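Local coordinates for protein beta-agarase B (Zobellia galactanivorans, PDB 1O4Z) that cleaves the beta-1,4 linkages of agarose at random positions with retention of anomeric configuration, as a homodimeric glycoside hydrolase of family 16, at residues B[43-48]-B[327-332]; B[97-102]-B[124-129]; B[112-117]-B[288-293]; B[172-177]-B[194-199]. All blocks are in the same frame, centred on the assembly; numbering follows the deposited sequence.

Contact 1: B[43-48]-B[327-332]; sequences VDWKDI and VDWIRI. With NA (sodium ion), chain I.
Trp45 sets its CB over the face of Trp329 and turns its ring edge toward that face. Trp45 CB stands 3.7 Å from the centroid of the Trp329 five-membered ring, 12° off the ring normal, which identifies a CH-pi contact. The planes of the two indoles meet at 50°, and the edge of Trp45 toward the face of Trp329 makes an edge-to-face pair. Trp45 CE3 reaches back along its partner to Trp329 CB, at 3.6 Å, while Trp45 CZ3 brings the ring edge, near its plane, to Ile330 O. With CG between the backbone N and the carbonyl carbon (chi1 45°), the Trp329 ring stands where Trp45 CB can cover it. Ile48 CD1 meets the same indole at Trp329 CZ2, 3.9 Å away.

Arg331 adds the polar grip. Its chain is extended from CG to NE, Arg331 CB lies near Trp45 CE3 and CZ3, and Arg331 NH1 donates to Ile48 O over 2.8 Å. The oxygen lies in the guanidinium plane, and the bond is nearly straight. A salt bridge from Arg331 NE to Glu145 gives the group a second anchor, so the guanidinium ties the N-terminal loop to strand 142-149 as well.

Just beside this cluster, Asp328 binds the sodium ion through its backbone O and, at 2.3 Å, through OD1, with Gly112 and Asn68 completing the site. Asp328 and Trp329 both face Arg147, the geometry of a classic beta bulge within strand 324-337 of the GH16 beta-sandwich.

Contact 2: B[97-102]-B[124-129]; sequences PGLTEW and SDKINM
Thr100, Glu101 and Trp102 pair in parallel with Ile127, Asn128 and Met129, joining the short strand 100-102 to strand 127-134; a type II' turn from Pro97 to Thr100, with Gly98 at positive phi, leads into it. Ile127 N donates to Leu99 O at 2.8 Å, and Glu101 N to Ile127 O at 3.0 Å. Glu101 O is gripped twice: Asn128 ND2 reaches it over 3.3 Å, straight and in its own amide plane, beside a weak bond from Met129 N. With an alanine at Asn128, this carbonyl would probably be left with the weak backbone donor as its partner from strand 127-134. Glu101 runs alongside the amide, and its carboxylate salt-bridges Lys121.

On the other face of the pair, Met129 CG touches Thr100 CG2 and, at 3.7 Å, Trp102 CD1; with CG between the backbone N and the carbonyl carbon (chi1 67°), the chain comes toward them. The sulfur makes an oblique Met-aromatic contact with the indole, and Met129 O lies at the ring edge, near its plane.

Trp102 also stacks on Tyr90, a substrate-binding residue. The chemistry implies an indole held by methionine and threonine carbons together with its NE1 bond to Thr292 O, while the face of Glu101 and Asn128 is polar.

Contact 3: B[112-117]-B[288-293]; sequences GELKMW and IIINTE. With NA (sodium ion), chain I.
Met116 reaches over to Ile290 and Asn291 from strand 113-120, and its course accounts for most of the contact. CB points toward the opposite strand, and the extended chi2 (168°) carries the sulfur straight on from CG. Met116 SD arrives against the backbone, 3.6 Å from Asn291 CA, with Ile290 O also near. The chain then bends at the sulfur (chi3 -92°), which lays the methyl beside Ile290. Met116 CE ends 3.5 Å from Ile290 O and 3.9 Å from Ile290 CG2, and the two side chains lie roughly perpendicular.

Ile290 CG2 is shared: Leu114 CD2 approaches it too, at 4.0 Å, and packs on Ile290 CD1 at 3.8 Å. The Leu114 and Ile290 carbons meet in a buried, apolar contact. Asn291 turns away from Met116, and Asn291 ND2 donates to Glu293 OE2 over 2.7 Å, on that oxygen's anti lone pair; the bond probably steadies Glu293, a substrate-binding residue.

The strand axes come no closer than 7.7 Å and run at 26°, too wide for backbone pairing, so the contact is made by side chains. Strand 113-120 pairs instead with 324-337, through Leu114 to Val327 and Met116 to Phe325, and strand 286-293 with 156-163. Strand 127-134 borders both, and Leu114 also packs on its Ile132.

Contact 4: B[172-177]-B[194-199]; sequences ILEAYG and KVHISH
Glu174 OE1 takes the ring N-H of His196 ND1 at 2.6 Å, the shortest polar bond between the two strands. The oxygen lies at the imidazole edge, near the ring plane, and is met on its anti side, with the donor 20° out of the carboxylate plane. As cross-strand partners on one face, with CG anti to the backbone N in both (chi1 171° in Glu174), the two side chains run side by side. With an alanine in place of Glu174, His196 ND1 would lose this acceptor, and the imidazole would probably be freer to turn.

Their backbones form an antiparallel hydrogen-bonded pair: His196 N donates to Glu174 O at 2.8 Å, and Glu174 N to His196 O at 3.2 Å. Leu173 CD1 packs on Val195 CG1 at 3.9 Å. Farther along, a water links Tyr176 N with Lys194 O.

Glu174 is probably the proton donor, as in related enzymes, and its OE2 makes a weak hydrogen bond to a bound buffer molecule. The His196 bond probably orients Glu174; His196 also lies beside substrate-binding Gln211. Strand 168-176 runs between 156-163 and 195-203, with Ile172 and Leu173 forming a classic beta bulge opposite Val159. Strand 208-219 flanks 195-203 on its far side, and Phe232 of strand 230-238 packs against both Leu173 and Val195.

In the fold
Contact 1 spans nearly the whole modelled chain, and the other three fall within its sequence span. Contacts 2 and 3 interleave along the sequence, whereas contact 4 forms wholly between the segments of contact 3. Contacts 1 and 2 lie on opposite sides of the chain's centre, their own centres about 31 Å apart. Contact 3 touches both: strands 324-337 and 113-120, 113-120 and 127-134, and 127-134 and 286-293 are neighbours. Contacts 1 and 3 also share the sodium ion. Contact 4 touches none of them, its nearest atoms about 5 Å from contact 3, but Glu174 comes near Glu293, so the probable proton donor and a substrate-binding residue lie close together in the cleft.

Contact 1: B[43-48]-B[327-332]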
loop_
_atom_site.group_PDB
_atom_site.type_symbol
_atom_site.label_atom_id
_atom_site.label_comp_id
_atom_site.label_asym_id
_atom_site.label_seq_id
_atom_site.Cartn_x
_atom_site.Cartn_y
_atom_site.Cartn_z
ATOM N N VAL B 43 14.315 32.003 14.658
ATOM C CA VAL B 43 14.062 30.614 15.183
ATOM C C VAL B 43 14.655 29.580 14.230
ATOM O O VAL B 43 14.492 29.704 13.027
ATOM C CB VAL B 43 12.555 30.320 15.314
ATOM C CG1 VAL B 43 12.324 29.112 16.215
ATOM C CG2 VAL B 43 11.803 31.552 15.835
ATOM N N ASP B 44 15.297 28.550 14.774
ATOM C CA ASP B 44 16.024 27.555 13.964
ATOM C C ASP B 44 15.103 26.590 13.217
ATOM O O ASP B 44 14.146 26.073 13.789
ATOM C CB ASP B 44 16.986 26.744 14.836
ATOM C CG ASP B 44 17.997 25.973 14.018
ATOM O OD1 ASP B 44 18.773 26.620 13.281
ATOM O OD2 ASP B 44 18.085 24.728 14.038
ATOM N N TRP B 45 15.421 26.347 11.949
ATOM C CA TRP B 45 14.611 25.485 11.097
ATOM C C TRP B 45 14.347 24.109 11.723
ATOM O O TRP B 45 13.268 23.567 11.565
ATOM C CB TRP B 45 15.195 25.372 9.669
ATOM C CG TRP B 45 16.475 24.597 9.553
ATOM C CD1 TRP B 45 17.580 24.715 10.343
ATOM C CD2 TRP B 45 16.788 23.580 8.587
ATOM N NE1 TRP B 45 18.554 23.842 9.930
ATOM C CE2 TRP B 45 18.095 23.127 8.860
ATOM C CE3 TRP B 45 16.099 23.011 7.510
ATOM C CZ2 TRP B 45 18.729 22.133 8.096
ATOM C CZ3 TRP B 45 16.732 22.031 6.746
ATOM C CH2 TRP B 45 18.031 21.597 7.050
ATOM N N LYS B 46 15.312 23.561 12.456
ATOM C CA LYS B 46 15.121 22.254 13.122
ATOM C C LYS B 46 14.348 22.313 14.456
ATOM O O LYS B 46 13.956 21.272 14.985
ATOM C CB LYS B 46 16.469 21.571 13.367
ATOM C CG LYS B 46 17.248 21.178 12.108
ATOM C CD LYS B 46 18.284 20.070 12.419
ATOM C CE LYS B 46 19.629 20.333 11.753
ATOM N NZ LYS B 46 20.687 19.328 12.150
ATOM N N ASP B 47 14.160 23.509 15.020
ATOM C CA ASP B 47 13.387 23.666 16.258
ATOM C C ASP B 47 11.889 23.908 16.006
ATOM O O ASP B 47 11.093 23.826 16.944
ATOM C CB ASP B 47 13.927 24.820 17.111
ATOM C CG ASP B 47 15.380 24.623 17.543
ATOM O OD1 ASP B 47 15.958 23.511 17.583
ATOM O OD2 ASP B 47 16.019 25.646 17.881
ATOM N N ILE B 48 11.497 24.204 14.764
ATOM C CA ILE B 48 10.091 24.455 14.461
ATOM C C ILE B 48 9.347 23.124 14.568
ATOM O O ILE B 48 9.726 22.153 13.937
ATOM C CB ILE B 48 9.907 25.078 13.057
ATOM C CG1 ILE B 48 10.657 26.403 12.958
ATOM C CG2 ILE B 48 8.431 25.317 12.776
ATOM C CD1 ILE B 48 10.852 26.899 11.550
ATOM N N VAL B 327 13.992 29.164 -2.284
ATOM C CA VAL B 327 13.683 28.181 -1.261
ATOM C C VAL B 327 14.726 28.312 -0.168
ATOM O O VAL B 327 15.902 28.018 -0.380
ATOM C CB VAL B 327 13.695 26.730 -1.815
ATOM C CG1 VAL B 327 13.487 25.718 -0.674
ATOM C CG2 VAL B 327 12.612 26.558 -2.920
ATOM N N ASP B 328 14.296 28.769 1.002
ATOM C CA ASP B 328 15.187 28.934 2.148
ATOM C C ASP B 328 15.625 27.565 2.676
ATOM O O ASP B 328 16.792 27.357 2.971
ATOM C CB ASP B 328 14.472 29.748 3.228
ATOM C CG ASP B 328 15.342 30.043 4.451
ATOM O OD1 ASP B 328 16.586 29.913 4.398
ATOM O OD2 ASP B 328 14.838 30.421 5.523
ATOM N N TRP B 329 14.678 26.642 2.814
ATOM C CA TRP B 329 15.007 25.300 3.246
ATOM C C TRP B 329 13.948 24.289 2.901
ATOM O O TRP B 329 12.793 24.638 2.643
ATOM C CB TRP B 329 15.306 25.247 4.758
ATOM C CG TRP B 329 14.373 25.986 5.711
ATOM C CD1 TRP B 329 14.628 27.170 6.355
ATOM C CD2 TRP B 329 13.101 25.539 6.207
ATOM N NE1 TRP B 329 13.582 27.500 7.181
ATOM C CE2 TRP B 329 12.634 26.516 7.113
ATOM C CE3 TRP B 329 12.301 24.425 5.961
ATOM C CZ2 TRP B 329 11.408 26.410 7.756
ATOM C CZ3 TRP B 329 11.094 24.318 6.600
ATOM C CH2 TRP B 329 10.658 25.294 7.486
ATOM N N ILE B 330 14.361 23.029 2.892
ATOM C CA ILE B 330 13.448 21.901 2.789
ATOM C C ILE B 330 13.855 20.894 3.849
ATOM O O ILE B 330 15.012 20.485 3.903
ATOM C CB ILE B 330 13.469 21.272 1.389
ATOM C CG1 ILE B 330 12.421 20.160 1.302
ATOM C CG2 ILE B 330 14.854 20.735 1.016
ATOM C CD1 ILE B 330 11.967 19.884 -0.116
ATOM N N ARG B 331 12.910 20.527 4.712
ATOM C CA ARG B 331 13.184 19.632 5.819
ATOM C C ARG B 331 12.260 18.422 5.765
ATOM O O ARG B 331 11.087 18.536 5.387
ATOM C CB ARG B 331 13.081 20.393 7.148
ATOM C CG ARG B 331 11.733 21.053 7.400
ATOM C CD ARG B 331 11.683 21.844 8.685
ATOM N NE ARG B 331 10.300 22.128 9.083
ATOM C CZ ARG B 331 9.849 22.131 10.337
ATOM N NH1 ARG B 331 10.654 21.843 11.361
ATOM N NH2 ARG B 331 8.580 22.420 10.578
ATOM N N ILE B 332 12.814 17.265 6.123
ATOM C CA ILE B 332 12.170 15.965 5.954
ATOM C C ILE B 332 12.279 15.212 7.285
ATOM O O ILE B 332 13.363 15.080 7.859
ATOM C CB ILE B 332 12.864 15.174 4.806
ATOM C CG1 ILE B 332 12.644 15.859 3.451
ATOM C CG2 ILE B 332 12.376 13.743 4.726
ATOM C CD1 ILE B 332 13.919 16.346 2.832
HETATM NA NA NA I . 18.470 28.550 4.102
#

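Contact 2: B[97-102]-B[124-129]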
loop_
_atom_site.group_PDB
_atom_site.type_symbol
_atom_site.label_atom_id
_atom_site.label_comp_id
_atom_site.label_asym_id
_atom_site.label_seq_id
_atom_site.Cartn_x
_atom_site.Cartn_y
_atom_site.Cartn_z
ATOM N N PRO B 97 8.015 20.770 -19.869
ATOM C CA PRO B 97 6.833 20.953 -20.708
ATOM C C PRO B 97 6.766 22.326 -21.357
ATOM O O PRO B 97 7.571 23.185 -21.024
ATOM C CB PRO B 97 5.688 20.831 -19.696
ATOM C CG PRO B 97 6.246 21.439 -18.471
ATOM C CD PRO B 97 7.719 21.082 -18.456
ATOM N N GLY B 98 5.780 22.505 -22.240
ATOM C CA GLY B 98 5.381 23.801 -22.752
ATOM C C GLY B 98 6.566 24.509 -23.365
ATOM O O GLY B 98 7.310 23.925 -24.150
ATOM N N LEU B 99 6.763 25.753 -22.952
ATOM C CA LEU B 99 7.916 26.533 -23.383
ATOM C C LEU B 99 9.159 26.291 -22.496
ATOM O O LEU B 99 10.209 26.895 -22.714
ATOM C CB LEU B 99 7.568 28.029 -23.407
ATOM C CG LEU B 99 6.485 28.481 -24.397
ATOM C CD1 LEU B 99 6.089 29.950 -24.153
ATOM C CD2 LEU B 99 6.923 28.282 -25.867
ATOM N N THR B 100 9.044 25.395 -21.518
ATOM C CA THR B 100 10.153 25.104 -20.623
ATOM C C THR B 100 11.338 24.465 -21.345
ATOM O O THR B 100 11.173 23.531 -22.129
ATOM C CB THR B 100 9.706 24.160 -19.496
ATOM O OG1 THR B 100 8.543 24.689 -18.853
ATOM C CG2 THR B 100 10.740 24.096 -18.403
ATOM N N GLU B 101 12.531 24.971 -21.057
ATOM C CA GLU B 101 13.772 24.272 -21.385
ATOM C C GLU B 101 14.693 24.330 -20.164
ATOM O O GLU B 101 15.422 25.304 -19.956
ATOM C CB GLU B 101 14.452 24.873 -22.616
ATOM C CG GLU B 101 15.486 23.926 -23.214
ATOM C CD GLU B 101 15.869 24.275 -24.632
ATOM O OE1 GLU B 101 15.205 23.786 -25.588
ATOM O OE2 GLU B 101 16.841 25.048 -24.772
ATOM N N TRP B 102 14.634 23.293 -19.341
ATOM C CA TRP B 102 15.400 23.274 -18.105
ATOM C C TRP B 102 16.893 23.300 -18.406
ATOM O O TRP B 102 17.358 22.759 -19.405
ATOM C CB TRP B 102 15.073 22.051 -17.252
ATOM C CG TRP B 102 13.743 22.109 -16.587
ATOM C CD1 TRP B 102 13.198 23.176 -15.938
ATOM C CD2 TRP B 102 12.786 21.054 -16.497
ATOM N NE1 TRP B 102 11.961 22.842 -15.441
ATOM C CE2 TRP B 102 11.682 21.545 -15.772
ATOM C CE3 TRP B 102 12.756 19.728 -16.932
ATOM C CZ2 TRP B 102 10.558 20.762 -15.486
ATOM C CZ3 TRP B 102 11.623 18.953 -16.666
ATOM C CH2 TRP B 102 10.548 19.475 -15.946
ATOM N N SER B 124 14.561 32.193 -29.649
ATOM C CA SER B 124 13.438 31.278 -29.373
ATOM C C SER B 124 12.341 31.929 -28.502
ATOM O O SER B 124 12.568 32.930 -27.847
ATOM C CB SER B 124 13.992 30.000 -28.697
ATOM O OG SER B 124 12.982 29.114 -28.259
ATOM N N ASP B 125 11.160 31.335 -28.494
ATOM C CA ASP B 125 10.121 31.695 -27.529
ATOM C C ASP B 125 10.278 30.943 -26.208
ATOM O O ASP B 125 9.613 31.278 -25.217
ATOM C CB ASP B 125 8.736 31.419 -28.110
ATOM C CG ASP B 125 8.414 32.313 -29.298
ATOM O OD1 ASP B 125 8.977 33.435 -29.380
ATOM O OD2 ASP B 125 7.617 31.976 -30.208
ATOM N N LYS B 126 11.146 29.938 -26.193
ATOM C CA LYS B 126 11.246 29.038 -25.051
ATOM C C LYS B 126 11.950 29.761 -23.923
ATOM O O LYS B 126 12.601 30.777 -24.137
ATOM C CB LYS B 126 11.970 27.740 -25.408
ATOM C CG LYS B 126 11.132 26.741 -26.219
ATOM C CD LYS B 126 11.892 25.433 -26.471
ATOM C CE LYS B 126 11.012 24.173 -26.401
ATOM N NZ LYS B 126 10.418 23.788 -27.727
ATOM N N ILE B 127 11.771 29.262 -22.711
ATOM C CA ILE B 127 12.329 29.909 -21.536
ATOM C C ILE B 127 13.245 28.952 -20.806
ATOM O O ILE B 127 12.805 27.904 -20.366
ATOM C CB ILE B 127 11.192 30.351 -20.601
ATOM C CG1 ILE B 127 10.120 31.117 -21.393
ATOM C CG2 ILE B 127 11.771 31.171 -19.439
ATOM C CD1 ILE B 127 8.978 31.613 -20.554
ATOM N N ASN B 128 14.517 29.315 -20.683
ATOM C CA ASN B 128 15.451 28.567 -19.838
ATOM C C ASN B 128 15.161 28.802 -18.361
ATOM O O ASN B 128 14.958 29.944 -17.926
ATOM C CB ASN B 128 16.905 28.920 -20.144
ATOM C CG ASN B 128 17.318 28.561 -21.565
ATOM O OD1 ASN B 128 17.895 29.383 -22.271
ATOM N ND2 ASN B 128 17.005 27.343 -21.995
ATOM N N MET B 129 15.141 27.713 -17.596
ATOM C CA MET B 129 14.740 27.766 -16.191
ATOM C C MET B 129 15.319 26.586 -15.424
ATOM O O MET B 129 15.840 25.638 -16.016
ATOM C CB MET B 129 13.241 27.915 -16.001
ATOM C CG MET B 129 12.410 26.761 -16.421
ATOM S SD MET B 129 10.725 27.222 -16.100
ATOM C CE MET B 129 10.382 28.191 -17.439
#

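Contact 3: B[112-117]-B[288-293]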
loop_
_atom_site.group_PDB
_atom_site.type_symbol
_atom_site.label_atom_id
_atom_site.label_comp_id
_atom_site.label_asym_id
_atom_site.label_seq_id
_atom_site.Cartn_x
_atom_site.Cartn_y
_atom_site.Cartn_z
ATOM N N GLY B 112 22.027 31.917 1.640
ATOM C CA GLY B 112 21.195 31.053 2.452
ATOM C C GLY B 112 19.996 30.446 1.749
ATOM O O GLY B 112 19.135 29.880 2.421
ATOM N N GLU B 113 19.931 30.543 0.420
ATOM C CA GLU B 113 18.767 30.099 -0.342
ATOM C C GLU B 113 19.168 29.323 -1.578
ATOM O O GLU B 113 20.154 29.678 -2.259
ATOM C CB GLU B 113 17.965 31.319 -0.840
ATOM C CG GLU B 113 17.140 32.058 0.201
ATOM C CD GLU B 113 16.530 33.368 -0.320
ATOM O OE1 GLU B 113 16.025 33.434 -1.470
ATOM O OE2 GLU B 113 16.533 34.349 0.449
ATOM N N LEU B 114 18.391 28.288 -1.885
ATOM C CA LEU B 114 18.339 27.737 -3.223
ATOM C C LEU B 114 17.573 28.753 -4.073
ATOM O O LEU B 114 16.481 29.169 -3.708
ATOM C CB LEU B 114 17.650 26.361 -3.225
ATOM C CG LEU B 114 17.264 25.761 -4.588
ATOM C CD1 LEU B 114 18.509 25.333 -5.373
ATOM C CD2 LEU B 114 16.321 24.584 -4.427
ATOM N N LYS B 115 18.171 29.172 -5.183
ATOM C CA LYS B 115 17.553 30.134 -6.094
ATOM C C LYS B 115 17.589 29.624 -7.517
ATOM O O LYS B 115 18.500 28.935 -7.927
ATOM C CB LYS B 115 18.248 31.494 -6.037
ATOM C CG LYS B 115 17.986 32.318 -4.783
ATOM C CD LYS B 115 18.816 33.619 -4.826
ATOM C CE LYS B 115 19.139 34.185 -3.444
ATOM N NZ LYS B 115 18.593 35.556 -3.263
ATOM N N MET B 116 16.617 30.065 -8.291
ATOM C CA MET B 116 16.279 29.457 -9.570
ATOM C C MET B 116 15.638 30.558 -10.396
ATOM O O MET B 116 14.670 31.151 -9.945
ATOM C CB MET B 116 15.222 28.390 -9.286
ATOM C CG MET B 116 15.319 27.141 -10.018
ATOM S SD MET B 116 14.180 25.959 -9.219
ATOM C CE MET B 116 15.314 25.212 -8.072
ATOM N N TRP B 117 16.133 30.841 -11.594
ATOM C CA TRP B 117 15.538 31.937 -12.377
ATOM C C TRP B 117 15.274 31.601 -13.839
ATOM O O TRP B 117 15.754 30.592 -14.344
ATOM C CB TRP B 117 16.339 33.232 -12.177
ATOM C CG TRP B 117 17.537 33.485 -13.062
ATOM C CD1 TRP B 117 17.637 34.436 -14.033
ATOM C CD2 TRP B 117 18.816 32.847 -12.997
ATOM N NE1 TRP B 117 18.890 34.417 -14.596
ATOM C CE2 TRP B 117 19.636 33.446 -13.983
ATOM C CE3 TRP B 117 19.354 31.821 -12.213
ATOM C CZ2 TRP B 117 20.944 33.045 -14.219
ATOM C CZ3 TRP B 117 20.662 31.423 -12.436
ATOM C CH2 TRP B 117 21.446 32.039 -13.438
ATOM N N ILE B 288 12.480 13.977 -4.833
ATOM C CA ILE B 288 12.087 15.343 -4.525
ATOM C C ILE B 288 12.547 16.228 -5.667
ATOM O O ILE B 288 13.711 16.191 -6.053
ATOM C CB ILE B 288 12.754 15.858 -3.213
ATOM C CG1 ILE B 288 12.443 14.916 -2.039
ATOM C CG2 ILE B 288 12.265 17.295 -2.927
ATOM C CD1 ILE B 288 13.088 15.328 -0.712
ATOM N N ILE B 289 11.640 17.034 -6.190
ATOM C CA ILE B 289 11.938 17.936 -7.294
ATOM C C ILE B 289 11.519 19.352 -6.933
ATOM O O ILE B 289 10.434 19.579 -6.411
ATOM C CB ILE B 289 11.216 17.482 -8.581
ATOM C CG1 ILE B 289 11.668 16.075 -8.968
ATOM C CG2 ILE B 289 11.509 18.458 -9.731
ATOM C CD1 ILE B 289 10.715 15.356 -9.861
ATOM N N ILE B 290 12.406 20.303 -7.188
ATOM C CA ILE B 290 12.091 21.705 -7.022
ATOM C C ILE B 290 12.423 22.377 -8.342
ATOM O O ILE B 290 13.548 22.272 -8.827
ATOM C CB ILE B 290 12.901 22.326 -5.862
ATOM C CG1 ILE B 290 12.665 21.594 -4.548
ATOM C CG2 ILE B 290 12.554 23.793 -5.673
ATOM C CD1 ILE B 290 13.731 21.941 -3.455
ATOM N N ASN B 291 11.438 23.039 -8.935
ATOM C CA ASN B 291 11.632 23.692 -10.215
ATOM C C ASN B 291 10.680 24.863 -10.447
ATOM O O ASN B 291 9.865 25.204 -9.598
ATOM C CB ASN B 291 11.523 22.672 -11.375
ATOM C CG ASN B 291 10.082 22.241 -11.677
ATOM O OD1 ASN B 291 9.118 22.950 -11.388
ATOM N ND2 ASN B 291 9.945 21.080 -12.278
ATOM N N THR B 292 10.820 25.494 -11.605
ATOM C CA THR B 292 9.761 26.327 -12.144
ATOM C C THR B 292 9.425 25.741 -13.500
ATOM O O THR B 292 10.229 25.003 -14.065
ATOM C CB THR B 292 10.161 27.836 -12.235
ATOM O OG1 THR B 292 11.233 28.033 -13.173
ATOM C CG2 THR B 292 10.702 28.349 -10.897
ATOM N N GLU B 293 8.221 26.031 -13.989
ATOM C CA GLU B 293 7.736 25.459 -15.240
ATOM C C GLU B 293 6.800 26.407 -15.987
ATOM O O GLU B 293 5.942 27.049 -15.393
ATOM C CB GLU B 293 6.977 24.155 -14.974
ATOM C CG GLU B 293 7.837 22.974 -14.591
ATOM C CD GLU B 293 7.007 21.775 -14.169
ATOM O OE1 GLU B 293 5.792 21.765 -14.473
ATOM O OE2 GLU B 293 7.569 20.849 -13.527
HETATM NA NA NA I . 18.470 28.550 4.102
#

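Contact 4: B[172-177]-B[194-199]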
loop_
_atom_site.group_PDB
_atom_site.type_symbol
_atom_site.label_atom_id
_atom_site.label_comp_id
_atom_site.label_asym_id
_atom_site.label_seq_id
_atom_site.Cartn_x
_atom_site.Cartn_y
_atom_site.Cartn_z
ATOM N N ILE B 172 3.399 19.262 -3.434
ATOM C CA ILE B 172 3.374 19.953 -2.149
ATOM C C ILE B 172 3.049 21.430 -2.380
ATOM O O ILE B 172 2.250 22.020 -1.656
ATOM C CB ILE B 172 4.737 19.781 -1.421
ATOM C CG1 ILE B 172 5.065 18.292 -1.271
ATOM C CG2 ILE B 172 4.727 20.413 -0.036
ATOM C CD1 ILE B 172 6.512 18.001 -0.937
ATOM N N LEU B 173 3.690 22.012 -3.392
ATOM C CA LEU B 173 3.464 23.396 -3.806
ATOM C C LEU B 173 3.488 23.503 -5.327
ATOM O O LEU B 173 4.513 23.202 -5.962
ATOM C CB LEU B 173 4.550 24.305 -3.249
ATOM C CG LEU B 173 4.666 25.722 -3.834
ATOM C CD1 LEU B 173 3.482 26.558 -3.359
ATOM C CD2 LEU B 173 5.969 26.361 -3.400
ATOM N N GLU B 174 2.373 23.941 -5.902
ATOM C CA GLU B 174 2.325 24.326 -7.311
ATOM C C GLU B 174 1.534 25.624 -7.368
ATOM O O GLU B 174 0.349 25.630 -7.069
ATOM C CB GLU B 174 1.671 23.227 -8.167
ATOM C CG GLU B 174 1.376 23.632 -9.612
ATOM C CD GLU B 174 0.968 22.467 -10.503
ATOM O OE1 GLU B 174 0.021 21.720 -10.145
ATOM O OE2 GLU B 174 1.586 22.304 -11.586
ATOM N N ALA B 175 2.195 26.726 -7.703
ATOM C CA ALA B 175 1.583 28.051 -7.566
ATOM C C ALA B 175 2.046 28.987 -8.653
ATOM O O ALA B 175 3.222 29.021 -8.989
ATOM C CB ALA B 175 1.911 28.643 -6.207
ATOM N N TYR B 176 1.108 29.765 -9.179
ATOM C CA TYR B 176 1.363 30.723 -10.250
ATOM C C TYR B 176 1.130 32.099 -9.646
ATOM O O TYR B 176 -0.002 32.532 -9.522
ATOM C CB TYR B 176 0.417 30.447 -11.429
ATOM C CG TYR B 176 0.296 28.973 -11.806
ATOM C CD1 TYR B 176 -0.625 28.136 -11.150
ATOM C CD2 TYR B 176 1.088 28.415 -12.818
ATOM C CE1 TYR B 176 -0.750 26.792 -11.478
ATOM C CE2 TYR B 176 0.955 27.055 -13.169
ATOM C CZ TYR B 176 0.027 26.246 -12.489
ATOM O OH TYR B 176 -0.114 24.902 -12.807
ATOM N N GLY B 177 2.206 32.773 -9.257
ATOM C CA GLY B 177 2.103 33.849 -8.283
ATOM C C GLY B 177 1.993 35.288 -8.747
ATOM O O GLY B 177 1.910 36.178 -7.894
ATOM N N LYS B 194 -3.842 31.625 -4.919
ATOM C CA LYS B 194 -4.118 30.194 -4.879
ATOM C C LYS B 194 -2.838 29.348 -4.855
ATOM O O LYS B 194 -1.858 29.637 -5.548
ATOM C CB LYS B 194 -4.961 29.776 -6.079
ATOM C CG LYS B 194 -6.428 30.139 -6.010
ATOM C CD LYS B 194 -7.109 29.825 -7.356
ATOM C CE LYS B 194 -8.611 30.063 -7.325
ATOM N NZ LYS B 194 -8.995 31.450 -6.999
ATOM N N VAL B 195 -2.870 28.294 -4.051
ATOM C CA VAL B 195 -1.826 27.283 -4.016
ATOM C C VAL B 195 -2.477 25.968 -4.421
ATOM O O VAL B 195 -3.432 25.508 -3.780
ATOM C CB VAL B 195 -1.208 27.162 -2.594
ATOM C CG1 VAL B 195 -0.264 25.986 -2.498
ATOM C CG2 VAL B 195 -0.452 28.451 -2.232
ATOM N N HIS B 196 -1.991 25.380 -5.507
ATOM C CA HIS B 196 -2.466 24.076 -5.937
ATOM C C HIS B 196 -1.753 22.978 -5.140
ATOM O O HIS B 196 -0.541 22.893 -5.142
ATOM C CB HIS B 196 -2.255 23.889 -7.426
ATOM C CG HIS B 196 -2.918 22.680 -7.996
ATOM N ND1 HIS B 196 -2.251 21.797 -8.817
ATOM C CD2 HIS B 196 -4.191 22.220 -7.899
ATOM C CE1 HIS B 196 -3.085 20.846 -9.203
ATOM N NE2 HIS B 196 -4.266 21.077 -8.656
ATOM N N ILE B 197 -2.540 22.183 -4.430
ATOM C CA ILE B 197 -2.050 21.107 -3.604
ATOM C C ILE B 197 -2.779 19.855 -4.044
ATOM O O ILE B 197 -4.004 19.783 -4.003
ATOM C CB ILE B 197 -2.259 21.376 -2.107
ATOM C CG1 ILE B 197 -3.667 21.921 -1.812
ATOM C CG2 ILE B 197 -1.161 22.326 -1.607
ATOM C CD1 ILE B 197 -3.991 21.980 -0.331
ATOM N N SER B 198 -2.013 18.890 -4.524
ATOM C CA SER B 198 -2.594 17.804 -5.290
ATOM C C SER B 198 -1.668 16.601 -5.368
ATOM O O SER B 198 -0.617 16.553 -4.726
ATOM C CB SER B 198 -2.974 18.290 -6.700
ATOM O OG SER B 198 -3.935 17.435 -7.279
ATOM N N HIS B 199 -2.118 15.611 -6.126
ATOM C CA HIS B 199 -1.357 14.400 -6.388
ATOM C C HIS B 199 -1.847 13.860 -7.740
ATOM O O HIS B 199 -2.988 14.117 -8.125
ATOM C CB HIS B 199 -1.549 13.403 -5.219
ATOM C CG HIS B 199 -2.726 12.493 -5.390
ATOM N ND1 HIS B 199 -4.002 12.953 -5.589
ATOM C CD2 HIS B 199 -2.811 11.146 -5.428
ATOM C CE1 HIS B 199 -4.821 11.929 -5.761
ATOM N NE2 HIS B 199 -4.123 10.823 -5.657
HETATM O O HOH W 1 -1.635 29.788 -8.249
#